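Local structure of cytochrome c family protein (Geobacter sulfurreducens, 1RWJ) at residues D53-K58 and F70-D75. The protein probably carries electrons, this chain being the c7-type three-heme domain C of a longer multidomain cytochrome c polymer. Numbering follows the deposited sequence.
Sequences DMDKGK and FSSASD. With HEC (heme c), chain D.
Met-54 opens the contact: its CB sits 3.6 Å from OG of Ser-72, while the rest of the side chain leads away from the serine, to the heme. CG is anti to the carbonyl carbon (chi1 -73°) and the chain stays extended as far as SD, after which a bend delivers the methyl over the porphyrin face, with CE 3.6 Å from heme C2D. Ser-72 reaches the same heme through its backbone, so helix residue and loop residue line one wall of the pocket together.

Asp-55, next along, meets the loop mostly through water. One ordered water gives a short 2.5 Å bond to Asp-55 OD2 and accepts a 2.7 Å bond from Ser-72 OG. A second water donates to Ser-72 OG at 2.6 Å, but its link to the carboxylate is weak. Ser-72 OG is thus both donor and acceptor, and the two segments have no direct hydrogen bond. The same Asp-55 OD2 also has the CB of Ala-73 at 4.2 Å. The loop holds its own shape here: Ser-71 OG accepts from Ala-73 N (2.9 Å, 159°), an ST turn within a type I turn.

Gly-57, with positive phi, is the C-prime residue of the Schellman motif that ends the helix: it donates to Met-54 O, and Lys-58 N to Asp-53 O. The chain then heads for Cys-60, a covalent attachment site of a different heme from the one Met-51 ligates, whose side chain packs on Met-54. In the fold, the C-terminal turn of helix 51-55, which starts with the axial ligand Met-51, is set against the loop leading into helix 76-79 and its heme-binding Cys-76 and Cys-79, while backbone bonding between Ser-72 and His-64 ties that loop to another axial ligand.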
ATOM      1  N   ASP A  53      11.824  -3.416  -0.480  1.00 18.70           N
ATOM      2  CA  ASP A  53      11.293  -3.736   0.844  1.00 19.14           C
ATOM      3  C   ASP A  53      10.054  -4.610   0.688  1.00 18.09           C
ATOM      4  O   ASP A  53       9.835  -5.551   1.457  1.00 16.75           O
ATOM      5  CB  ASP A  53      10.906  -2.467   1.608  1.00 18.69           C
ATOM      6  CG  ASP A  53      12.110  -1.636   2.021  1.00 20.57           C
ATOM      7  OD1 ASP A  53      13.169  -2.221   2.328  1.00 21.62           O
ATOM      8  OD2 ASP A  53      11.982  -0.396   2.055  1.00 20.61           O
ATOM      9  N   MET A  54       9.236  -4.286  -0.307  1.00 16.16           N
ATOM     10  CA  MET A  54       8.026  -5.057  -0.559  1.00 16.97           C
ATOM     11  C   MET A  54       8.372  -6.488  -0.942  1.00 17.83           C
ATOM     12  O   MET A  54       7.657  -7.424  -0.580  1.00 17.31           O
ATOM     13  CB  MET A  54       7.199  -4.392  -1.657  1.00 18.65           C
ATOM     14  CG  MET A  54       6.510  -3.126  -1.179  1.00 17.49           C
ATOM     15  SD  MET A  54       5.623  -2.253  -2.465  1.00 18.18           S
ATOM     16  CE  MET A  54       5.866  -0.549  -1.908  1.00 16.79           C
ATOM     17  N   ASP A  55       9.474  -6.651  -1.669  1.00 18.89           N
ATOM     18  CA  ASP A  55       9.927  -7.976  -2.078  1.00 21.71           C
ATOM     19  C   ASP A  55      10.257  -8.794  -0.836  1.00 21.67           C
ATOM     20  O   ASP A  55      10.187 -10.020  -0.855  1.00 21.71           O
ATOM     21  CB  ASP A  55      11.170  -7.868  -2.966  1.00 24.21           C
ATOM     22  CG  ASP A  55      10.835  -7.514  -4.402  1.00 28.03           C
ATOM     23  OD1 ASP A  55      11.726  -7.000  -5.111  1.00 32.37           O
ATOM     24  OD2 ASP A  55       9.687  -7.766  -4.828  1.00 30.98           O
ATOM     25  N   LYS A  56      10.609  -8.101   0.245  1.00 21.01           N
ATOM     26  CA  LYS A  56      10.943  -8.755   1.507  1.00 22.61           C
ATOM     27  C   LYS A  56       9.742  -8.888   2.445  1.00 20.92           C
ATOM     28  O   LYS A  56       9.901  -9.239   3.614  1.00 22.59           O
ATOM     29  CB  LYS A  56      12.064  -7.991   2.219  1.00 21.28           C
ATOM     30  CG  LYS A  56      13.390  -8.009   1.480  1.00 26.27           C
ATOM     31  CD  LYS A  56      14.453  -7.227   2.238  1.00 28.98           C
ATOM     32  N   GLY A  57       8.545  -8.601   1.939  1.00 20.02           N
ATOM     33  CA  GLY A  57       7.350  -8.732   2.756  1.00 18.80           C
ATOM     34  C   GLY A  57       6.895  -7.521   3.554  1.00 18.59           C
ATOM     35  O   GLY A  57       6.005  -7.628   4.404  1.00 17.86           O
ATOM     36  N   LYS A  58       7.488  -6.365   3.284  1.00 17.53           N
ATOM     37  CA  LYS A  58       7.125  -5.146   3.992  1.00 17.77           C
ATOM     38  C   LYS A  58       6.148  -4.333   3.154  1.00 16.47           C
ATOM     39  O   LYS A  58       6.009  -4.572   1.954  1.00 15.56           O
ATOM     40  CB  LYS A  58       8.379  -4.314   4.266  1.00 20.45           C
ATOM     41  CG  LYS A  58       9.480  -5.076   4.984  1.00 25.71           C
ATOM     42  CD  LYS A  58      10.773  -4.280   5.004  1.00 31.01           C
ATOM     43  CE  LYS A  58      11.923  -5.112   5.543  1.00 33.44           C
ATOM     44  NZ  LYS A  58      13.212  -4.366   5.471  1.00 35.23           N
ATOM     45  N   PHE A  70      -1.808 -10.216  -5.932  1.00 21.90           N
ATOM     46  CA  PHE A  70      -0.852 -10.151  -7.026  1.00 21.72           C
ATOM     47  C   PHE A  70       0.482  -9.575  -6.571  1.00 23.42           C
ATOM     48  O   PHE A  70       0.533  -8.615  -5.799  1.00 21.94           O
ATOM     49  CB  PHE A  70      -1.426  -9.363  -8.217  1.00 23.26           C
ATOM     50  CG  PHE A  70      -1.653  -7.903  -7.949  1.00 23.04           C
ATOM     51  CD1 PHE A  70      -0.620  -6.984  -8.101  1.00 23.30           C
ATOM     52  CD2 PHE A  70      -2.910  -7.440  -7.576  1.00 23.03           C
ATOM     53  CE1 PHE A  70      -0.836  -5.624  -7.888  1.00 22.07           C
ATOM     54  CE2 PHE A  70      -3.136  -6.085  -7.361  1.00 22.81           C
ATOM     55  CZ  PHE A  70      -2.097  -5.174  -7.520  1.00 22.80           C
ATOM     56  N   SER A  71       1.559 -10.194  -7.048  1.00 21.02           N
ATOM     57  CA  SER A  71       2.921  -9.800  -6.694  1.00 22.38           C
ATOM     58  C   SER A  71       3.273  -8.347  -6.982  1.00 22.16           C
ATOM     59  O   SER A  71       2.878  -7.788  -8.005  1.00 22.00           O
ATOM     60  CB  SER A  71       3.923 -10.707  -7.414  1.00 22.91           C
ATOM     61  OG  SER A  71       5.249 -10.250  -7.209  1.00 24.63           O
ATOM     62  N   SER A  72       4.036  -7.740  -6.077  1.00 21.13           N
ATOM     63  CA  SER A  72       4.449  -6.356  -6.253  1.00 22.04           C
ATOM     64  C   SER A  72       5.631  -6.302  -7.213  1.00 23.05           C
ATOM     65  O   SER A  72       6.124  -5.224  -7.542  1.00 23.70           O
ATOM     66  CB  SER A  72       4.852  -5.745  -4.908  1.00 22.06           C
ATOM     67  OG  SER A  72       5.959  -6.436  -4.357  1.00 23.55           O
ATOM     68  N   ALA A  73       6.080  -7.471  -7.662  1.00 22.64           N
ATOM     69  CA  ALA A  73       7.212  -7.555  -8.581  1.00 24.63           C
ATOM     70  C   ALA A  73       6.784  -7.366 -10.034  1.00 27.49           C
ATOM     71  O   ALA A  73       7.623  -7.304 -10.935  1.00 26.38           O
ATOM     72  CB  ALA A  73       7.917  -8.893  -8.413  1.00 24.65           C
ATOM     73  N   SER A  74       5.476  -7.278 -10.255  1.00 28.41           N
ATOM     74  CA  SER A  74       4.934  -7.091 -11.596  1.00 31.01           C
ATOM     75  C   SER A  74       3.668  -6.242 -11.541  1.00 32.27           C
ATOM     76  O   SER A  74       3.283  -5.768 -10.474  1.00 32.72           O
ATOM     77  CB  SER A  74       4.620  -8.448 -12.231  1.00 32.30           C
ATOM     78  OG  SER A  74       5.796  -9.226 -12.378  1.00 37.62           O
ATOM     79  N   ASP A  75       3.028  -6.054 -12.692  1.00 32.08           N
ATOM     80  CA  ASP A  75       1.800  -5.264 -12.770  1.00 33.55           C
ATOM     81  C   ASP A  75       1.979  -3.863 -12.193  1.00 32.48           C
ATOM     82  O   ASP A  75       1.127  -3.382 -11.445  1.00 33.35           O
ATOM     83  CB  ASP A  75       0.662  -5.972 -12.026  1.00 36.48           C
ATOM     84  CG  ASP A  75       0.270  -7.288 -12.668  1.00 40.10           C
ATOM     85  OD1 ASP A  75      -0.054  -7.287 -13.873  1.00 42.16           O
ATOM     86  OD2 ASP A  75       0.281  -8.322 -11.964  1.00 42.56           O
TER
HETATM   87 FE   HEC D  92       6.056   0.532  -6.953  1.00 18.82          FE
HETATM   88  CHA HEC D  92       7.300   2.839  -4.786  1.00 17.61           C
HETATM   89  CHB HEC D  92       8.431   1.378  -9.253  1.00 18.00           C
HETATM   90  CHC HEC D  92       5.101  -2.153  -8.866  1.00 17.54           C
HETATM   91  CHD HEC D  92       3.298   0.116  -4.959  1.00 18.29           C
HETATM   92  NA  HEC D  92       7.559   1.797  -6.991  1.00 18.09           N
HETATM   93  C1A HEC D  92       8.013   2.593  -5.954  1.00 19.39           C
HETATM   94  C2A HEC D  92       9.210   3.320  -6.343  1.00 19.03           C
HETATM   95  C3A HEC D  92       9.429   3.034  -7.647  1.00 19.04           C
HETATM   96  C4A HEC D  92       8.425   2.077  -8.047  1.00 18.18           C
HETATM   97  CMA HEC D  92      10.551   3.617  -8.506  1.00 19.03           C
HETATM   98  CAA HEC D  92      10.129   4.113  -5.410  1.00 19.81           C
HETATM   99  CBA HEC D  92      10.927   3.215  -4.467  1.00 21.07           C
HETATM  100  CGA HEC D  92      11.813   2.234  -5.215  1.00 21.52           C
HETATM  101  O1A HEC D  92      12.712   2.687  -5.951  1.00 22.74           O
HETATM  102  O2A HEC D  92      11.607   1.011  -5.074  1.00 21.27           O
HETATM  103  NB  HEC D  92       6.676  -0.256  -8.639  1.00 18.20           N
HETATM  104  C1B HEC D  92       7.604   0.277  -9.522  1.00 19.54           C
HETATM  105  C2B HEC D  92       7.698  -0.535 -10.715  1.00 19.65           C
HETATM  106  C3B HEC D  92       6.864  -1.597 -10.549  1.00 20.32           C
HETATM  107  C4B HEC D  92       6.201  -1.403  -9.270  1.00 19.72           C
HETATM  108  CMB HEC D  92       8.530  -0.208 -11.952  1.00 19.15           C
HETATM  109  CAB HEC D  92       6.706  -2.829 -11.437  1.00 22.12           C
HETATM  110  CBB HEC D  92       7.969  -3.659 -11.608  1.00 21.44           C
HETATM  111  NC  HEC D  92       4.569  -0.769  -6.894  1.00 17.98           N
HETATM  112  C1C HEC D  92       4.323  -1.851  -7.749  1.00 18.76           C
HETATM  113  C2C HEC D  92       3.147  -2.589  -7.350  1.00 19.24           C
HETATM  114  C3C HEC D  92       2.630  -1.942  -6.264  1.00 18.15           C
HETATM  115  C4C HEC D  92       3.518  -0.821  -5.980  1.00 18.25           C
HETATM  116  CMC HEC D  92       2.560  -3.805  -8.060  1.00 18.97           C
HETATM  117  CAC HEC D  92       1.290  -2.214  -5.566  1.00 18.23           C
HETATM  118  CBC HEC D  92       1.116  -3.596  -4.946  1.00 16.60           C
HETATM  119  ND  HEC D  92       5.389   1.387  -5.318  1.00 16.55           N
HETATM  120  C1D HEC D  92       4.179   1.160  -4.673  1.00 18.03           C
HETATM  121  C2D HEC D  92       4.049   2.049  -3.533  1.00 17.65           C
HETATM  122  C3D HEC D  92       5.199   2.750  -3.440  1.00 18.06           C
HETATM  123  C4D HEC D  92       6.034   2.334  -4.544  1.00 17.29           C
HETATM  124  CMD HEC D  92       2.831   2.207  -2.643  1.00 16.73           C
HETATM  125  CAD HEC D  92       5.583   3.769  -2.373  1.00 19.25           C
HETATM  126  CBD HEC D  92       5.838   3.197  -0.989  1.00 20.87           C
HETATM  127  CGD HEC D  92       6.254   4.260   0.013  1.00 21.43           C
HETATM  128  O1D HEC D  92       6.178   3.987   1.231  1.00 19.92           O
HETATM  129  O2D HEC D  92       6.663   5.363  -0.417  1.00 19.86           O
HETATM  130  O   HOH W   1       8.429  -5.684  -5.164  1.00 21.41           O
HETATM  131  O   HOH W   2       6.639  -8.932  -3.953  1.00 45.79           O